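PDB 2IM9: DUF1460 domain-containing protein from Legionella pneumophila subsp. pneumophila, which is of unknown function but probably resembles N-acetylmuramoyl-L-alanine amidases, which cut the amide link between sugar and peptide in bacterial cell walls. Local coordinates for residues W141-T155 / K310-P322. Residues are numbered along the deposited sequence; the frame is centred on the assembly and turned at random. Where two conformers were deposited one is given.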
loop_
_atom_site.group_PDB
_atom_site.type_symbol
_atom_site.label_atom_id
_atom_site.label_comp_id
_atom_site.label_asym_id
_atom_site.label_seq_id
_atom_site.Cartn_x
_atom_site.Cartn_y
_atom_site.Cartn_z
ATOM N N TRP A 141 -7.788 -3.328 -0.880
ATOM C CA TRP A 141 -6.541 -3.657 -1.576
ATOM C C TRP A 141 -6.124 -5.098 -1.354
ATOM O O TRP A 141 -5.917 -5.848 -2.335
ATOM C CB TRP A 141 -5.415 -2.707 -1.139
ATOM C CG TRP A 141 -4.182 -2.739 -2.016
ATOM C CD1 TRP A 141 -4.016 -2.113 -3.226
ATOM C CD2 TRP A 141 -2.925 -3.366 -1.716
ATOM N NE1 TRP A 141 -2.751 -2.350 -3.717
ATOM C CE2 TRP A 141 -2.060 -3.121 -2.815
ATOM C CE3 TRP A 141 -2.460 -4.134 -0.647
ATOM C CZ2 TRP A 141 -0.746 -3.600 -2.860
ATOM C CZ3 TRP A 141 -1.148 -4.617 -0.686
ATOM C CH2 TRP A 141 -0.301 -4.339 -1.788
ATOM N N ASN A 142 -5.969 -5.498 -0.088
ATOM C CA ASN A 142 -5.640 -6.900 0.194
ATOM C C ASN A 142 -6.688 -7.827 -0.437
ATOM O O ASN A 142 -6.344 -8.791 -1.129
ATOM C CB ASN A 142 -5.613 -7.168 1.699
ATOM C CG ASN A 142 -4.380 -6.618 2.386
ATOM O OD1 ASN A 142 -3.460 -6.093 1.753
ATOM N ND2 ASN A 142 -4.345 -6.766 3.703
ATOM N N ASN A 143 -7.962 -7.542 -0.191
ATOM C CA ASN A 143 -9.038 -8.428 -0.648
ATOM C C ASN A 143 -9.018 -8.639 -2.165
ATOM O O ASN A 143 -8.952 -9.782 -2.650
ATOM C CB ASN A 143 -10.387 -7.869 -0.185
ATOM C CG ASN A 143 -11.553 -8.665 -0.712
ATOM O OD1 ASN A 143 -11.721 -9.828 -0.371
ATOM N ND2 ASN A 143 -12.353 -8.040 -1.575
ATOM N N TYR A 144 -9.034 -7.535 -2.900
ATOM C CA TYR A 144 -9.100 -7.600 -4.359
ATOM C C TYR A 144 -7.828 -8.142 -4.987
ATOM O O TYR A 144 -7.897 -8.907 -5.964
ATOM C CB TYR A 144 -9.515 -6.255 -4.970
ATOM C CG TYR A 144 -10.966 -5.926 -4.707
ATOM C CD1 TYR A 144 -11.977 -6.819 -5.071
ATOM C CD2 TYR A 144 -11.331 -4.737 -4.084
ATOM C CE1 TYR A 144 -13.313 -6.538 -4.815
ATOM C CE2 TYR A 144 -12.667 -4.445 -3.821
ATOM C CZ TYR A 144 -13.651 -5.353 -4.191
ATOM O OH TYR A 144 -14.971 -5.078 -3.950
ATOM N N ASN A 145 -6.671 -7.779 -4.436
ATOM C CA ASN A 145 -5.419 -8.247 -5.024
ATOM C C ASN A 145 -5.109 -9.706 -4.678
ATOM O O ASN A 145 -4.397 -10.379 -5.421
ATOM C CB ASN A 145 -4.266 -7.265 -4.746
ATOM C CG ASN A 145 -4.394 -5.989 -5.565
ATOM O OD1 ASN A 145 -4.479 -6.035 -6.795
ATOM N ND2 ASN A 145 -4.426 -4.835 -4.889
ATOM N N GLN A 146 -5.676 -10.197 -3.580
ATOM C CA GLN A 146 -5.608 -11.622 -3.264
ATOM C C GLN A 146 -6.545 -12.385 -4.188
ATOM O O GLN A 146 -6.147 -13.401 -4.785
ATOM C CB GLN A 146 -5.961 -11.891 -1.801
ATOM C CG GLN A 146 -4.841 -11.557 -0.821
ATOM C CD GLN A 146 -5.334 -11.388 0.618
ATOM O OE1 GLN A 146 -4.598 -10.892 1.495
ATOM N NE2 GLN A 146 -6.582 -11.768 0.864
ATOM N N LYS A 147 -7.768 -11.874 -4.332
ATOM C CA LYS A 147 -8.793 -12.543 -5.158
ATOM C C LYS A 147 -8.332 -12.735 -6.598
ATOM O O LYS A 147 -8.589 -13.787 -7.203
ATOM C CB LYS A 147 -10.154 -11.825 -5.067
ATOM C CG LYS A 147 -10.837 -11.980 -3.696
ATOM C CD LYS A 147 -11.986 -12.992 -3.682
ATOM C CE LYS A 147 -12.513 -13.238 -2.253
ATOM N NZ LYS A 147 -13.016 -12.000 -1.552
ATOM N N ARG A 148 -7.596 -11.766 -7.131
ATOM C CA ARG A 148 -7.161 -11.850 -8.517
ATOM C C ARG A 148 -5.794 -12.520 -8.686
ATOM O O ARG A 148 -5.262 -12.618 -9.796
ATOM C CB ARG A 148 -7.219 -10.488 -9.176
ATOM C CG ARG A 148 -6.127 -9.568 -8.781
ATOM C CD ARG A 148 -6.447 -8.211 -9.318
ATOM N NE ARG A 148 -5.330 -7.319 -9.084
ATOM C CZ ARG A 148 -4.367 -7.075 -9.966
ATOM N NH1 ARG A 148 -4.395 -7.648 -11.158
ATOM N NH2 ARG A 148 -3.385 -6.242 -9.646
ATOM N N GLY A 149 -5.241 -12.995 -7.578
ATOM C CA GLY A 149 -4.059 -13.849 -7.617
ATOM C C GLY A 149 -2.724 -13.142 -7.630
ATOM O O GLY A 149 -1.698 -13.753 -7.952
ATOM N N LEU A 150 -2.723 -11.859 -7.268
ATOM C CA LEU A 150 -1.471 -11.112 -7.150
ATOM C C LEU A 150 -0.761 -11.379 -5.821
ATOM O O LEU A 150 0.479 -11.583 -5.796
ATOM C CB LEU A 150 -1.710 -9.608 -7.332
ATOM C CG LEU A 150 -0.468 -8.731 -7.143
ATOM C CD1 LEU A 150 0.647 -9.141 -8.100
ATOM C CD2 LEU A 150 -0.815 -7.243 -7.338
ATOM N N LEU A 151 -1.535 -11.367 -4.735
ATOM C CA LEU A 151 -0.983 -11.509 -3.384
ATOM C C LEU A 151 -1.485 -12.760 -2.679
ATOM O O LEU A 151 -2.600 -13.246 -2.946
ATOM C CB LEU A 151 -1.355 -10.290 -2.523
ATOM C CG LEU A 151 -0.951 -8.911 -3.062
ATOM C CD1 LEU A 151 -1.584 -7.807 -2.220
ATOM C CD2 LEU A 151 0.572 -8.772 -3.114
ATOM N N LYS A 152 -0.660 -13.258 -1.758
ATOM C CA LYS A 152 -1.062 -14.305 -0.825
ATOM C C LYS A 152 -0.646 -13.896 0.575
ATOM O O LYS A 152 0.501 -13.541 0.781
ATOM C CB LYS A 152 -0.349 -15.611 -1.179
ATOM C CG LYS A 152 -0.728 -16.802 -0.292
ATOM C CD LYS A 152 -0.137 -18.112 -0.839
ATOM C CE LYS A 152 1.389 -18.083 -0.895
ATOM N NZ LYS A 152 1.981 -19.451 -1.076
ATOM N N ASP A 153 -1.566 -13.992 1.529
ATOM C CA ASP A 153 -1.278 -13.676 2.928
ATOM C C ASP A 153 -0.590 -14.903 3.519
ATOM O O ASP A 153 -1.170 -16.009 3.535
ATOM C CB ASP A 153 -2.591 -13.355 3.661
ATOM C CG ASP A 153 -2.383 -12.811 5.075
ATOM O OD1 ASP A 153 -1.463 -13.295 5.772
ATOM O OD2 ASP A 153 -3.167 -11.926 5.504
ATOM N N ILE A 154 0.642 -14.723 3.975
ATOM C CA ILE A 154 1.399 -15.816 4.587
ATOM C C ILE A 154 1.660 -15.630 6.085
ATOM O O ILE A 154 2.451 -16.374 6.677
ATOM C CB ILE A 154 2.718 -16.082 3.840
ATOM C CG1 ILE A 154 3.677 -14.889 3.933
ATOM C CG2 ILE A 154 2.425 -16.437 2.374
ATOM C CD1 ILE A 154 5.128 -15.311 3.824
ATOM N N THR A 155 0.969 -14.667 6.700
ATOM C CA THR A 155 1.169 -14.337 8.118
ATOM C C THR A 155 1.152 -15.565 9.030
ATOM O O THR A 155 2.063 -15.748 9.856
ATOM C CB THR A 155 0.125 -13.303 8.588
ATOM O OG1 THR A 155 0.103 -12.206 7.650
ATOM C CG2 THR A 155 0.451 -12.787 9.989
ATOM N N LYS A 310 0.006 -3.114 17.163
ATOM C CA LYS A 310 0.170 -4.394 17.873
ATOM C C LYS A 310 0.913 -5.471 17.088
ATOM O O LYS A 310 1.216 -6.535 17.639
ATOM C CB LYS A 310 -1.186 -4.961 18.327
ATOM C CG LYS A 310 -1.918 -4.110 19.382
ATOM C CD LYS A 310 -1.163 -4.082 20.704
ATOM C CE LYS A 310 -1.802 -3.119 21.697
ATOM N NZ LYS A 310 -1.076 -3.138 22.998
ATOM N N GLY A 311 1.157 -5.239 15.801
ATOM C CA GLY A 311 1.941 -6.227 15.040
ATOM C C GLY A 311 1.954 -6.025 13.541
ATOM O O GLY A 311 1.659 -4.928 13.044
ATOM N N ILE A 312 2.299 -7.086 12.815
ATOM C CA ILE A 312 2.462 -6.978 11.354
ATOM C C ILE A 312 1.771 -8.092 10.555
ATOM O O ILE A 312 1.646 -9.210 11.026
ATOM C CB ILE A 312 3.958 -6.973 10.965
ATOM C CG1 ILE A 312 4.674 -8.258 11.407
ATOM C CG2 ILE A 312 4.628 -5.698 11.495
ATOM C CD1 ILE A 312 6.139 -8.340 10.912
ATOM N N ASN A 313 1.357 -7.763 9.336
ATOM C CA ASN A 313 0.796 -8.731 8.388
ATOM C C ASN A 313 1.804 -8.880 7.260
ATOM O O ASN A 313 2.458 -7.903 6.884
ATOM C CB ASN A 313 -0.577 -8.231 7.884
ATOM C CG ASN A 313 -1.150 -9.074 6.751
ATOM O OD1 ASN A 313 -0.774 -8.925 5.583
ATOM N ND2 ASN A 313 -2.087 -9.934 7.084
ATOM N N ILE A 314 1.934 -10.106 6.741
ATOM C CA ILE A 314 2.922 -10.392 5.691
ATOM C C ILE A 314 2.237 -11.041 4.493
ATOM O O ILE A 314 1.533 -12.041 4.631
ATOM C CB ILE A 314 4.063 -11.332 6.195
ATOM C CG1 ILE A 314 4.723 -10.797 7.481
ATOM C CG2 ILE A 314 5.142 -11.506 5.123
ATOM C CD1 ILE A 314 4.070 -11.266 8.764
ATOM N N GLN A 315 2.468 -10.459 3.312
ATOM C CA GLN A 315 1.955 -10.996 2.055
ATOM C C GLN A 315 3.096 -11.181 1.076
ATOM O O GLN A 315 4.108 -10.476 1.139
ATOM C CB GLN A 315 0.960 -10.026 1.452
ATOM C CG GLN A 315 -0.349 -9.976 2.209
ATOM C CD GLN A 315 -1.293 -9.025 1.561
ATOM O OE1 GLN A 315 -1.104 -7.800 1.637
ATOM N NE2 GLN A 315 -2.311 -9.564 0.890
ATOM N N VAL A 316 2.950 -12.145 0.174
ATOM C CA VAL A 316 3.948 -12.341 -0.877
ATOM C C VAL A 316 3.278 -12.220 -2.232
ATOM O O VAL A 316 2.063 -12.358 -2.345
ATOM C CB VAL A 316 4.674 -13.693 -0.786
ATOM C CG1 VAL A 316 5.478 -13.793 0.514
ATOM C CG2 VAL A 316 3.676 -14.843 -0.886
ATOM N N VAL A 317 4.075 -11.904 -3.242
ATOM C CA VAL A 317 3.587 -11.750 -4.603
ATOM C C VAL A 317 3.657 -13.129 -5.253
ATOM O O VAL A 317 4.683 -13.800 -5.164
ATOM C CB VAL A 317 4.453 -10.746 -5.389
ATOM C CG1 VAL A 317 4.093 -10.740 -6.896
ATOM C CG2 VAL A 317 4.331 -9.359 -4.788
ATOM N N LEU A 318 2.579 -13.531 -5.915
ATOM C CA LEU A 318 2.495 -14.889 -6.467
ATOM C C LEU A 318 3.077 -15.059 -7.880
ATOM O O LEU A 318 3.788 -16.047 -8.145
ATOM C CB LEU A 318 1.049 -15.377 -6.438
ATOM C CG LEU A 318 0.429 -15.631 -5.070
ATOM C CD1 LEU A 318 -1.063 -15.918 -5.234
ATOM C CD2 LEU A 318 1.156 -16.769 -4.351
ATOM N N PRO A 319 2.738 -14.148 -8.813
ATOM C CA PRO A 319 3.295 -14.306 -10.163
ATOM C C PRO A 319 4.819 -14.450 -10.143
ATOM O O PRO A 319 5.510 -13.700 -9.444
ATOM C CB PRO A 319 2.887 -13.014 -10.860
ATOM C CG PRO A 319 1.650 -12.608 -10.165
ATOM C CD PRO A 319 1.827 -12.990 -8.737
ATOM N N GLU A 320 5.333 -15.423 -10.891
ATOM C CA GLU A 320 6.774 -15.712 -10.906
ATOM C C GLU A 320 7.542 -14.910 -11.949
ATOM O O GLU A 320 8.735 -14.661 -11.793
ATOM C CB GLU A 320 7.029 -17.212 -11.120
ATOM C CG GLU A 320 6.525 -18.080 -9.965
ATOM C CD GLU A 320 6.854 -19.552 -10.129
ATOM O OE1 GLU A 320 6.594 -20.121 -11.220
ATOM O OE2 GLU A 320 7.370 -20.144 -9.155
ATOM N N LYS A 321 6.861 -14.518 -13.021
ATOM C CA LYS A 321 7.522 -13.766 -14.081
ATOM C C LYS A 321 6.666 -12.587 -14.527
ATOM O O LYS A 321 5.457 -12.635 -14.390
ATOM C CB LYS A 321 7.870 -14.687 -15.263
ATOM C CG LYS A 321 6.679 -15.180 -16.049
ATOM C CD LYS A 321 7.117 -16.043 -17.227
ATOM C CE LYS A 321 6.099 -15.982 -18.369
ATOM N NZ LYS A 321 6.572 -16.764 -19.564
ATOM N N PRO A 322 7.301 -11.523 -15.042
ATOM C CA PRO A 322 6.530 -10.362 -15.469
ATOM C C PRO A 322 5.786 -10.618 -16.776
ATOM O O PRO A 322 6.115 -11.563 -17.508
ATOM C CB PRO A 322 7.590 -9.276 -15.633
ATOM C CG PRO A 322 8.864 -10.010 -15.911
ATOM C CD PRO A 322 8.755 -11.329 -15.215
#
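D153 takes a bond from N313 of the facing strand: ND2 donates to OD2 over 2.8 Å, reaching it on the syn side, 35° out of the carboxylate plane. The same ND2 also bonds to P220 O in strand 214-223. The other oxygen, OD1, accepts from T155 N, which closes an Asx turn, and also from T155 OG1. That double hold directs T155 OG1, which in turn accepts from I314 N at 2.9 Å in an almost straight bond (176°). The hydroxyl takes the place a carbonyl of the facing strand would hold, and with I154 N to I314 O the bonding runs on beyond 151-153. Backbone bonds complete the ladder: K152 and V316 form an antiparallel hydrogen-bonded pair, and L318 N reaches L150 O.

On the helix side of the sheet, the extended Q315 side chain rises to helix 141-147, its amide lying between N142 and Q146; L151 packs beside its end. On the other side I154 CD1 meets V316 CG1 at 3.7 Å, while L318 CD2 lies against K152 CB. Towards the helix end, L150 CD1 touches V317 CG1 at 4.0 Å, and G149 ends the helix in a Schellman motif. The arrangement is a helix-turn-strand unit: strand 151-153 adds to 311-317 (axes 4.6 Å apart) in an antiparallel sheet, and helix 141-147 lies over the Q315 face, roughly along the strand (33°, axes 11.0 Å apart), with helix 95-107 on the same side, consistent with a papain-like fold.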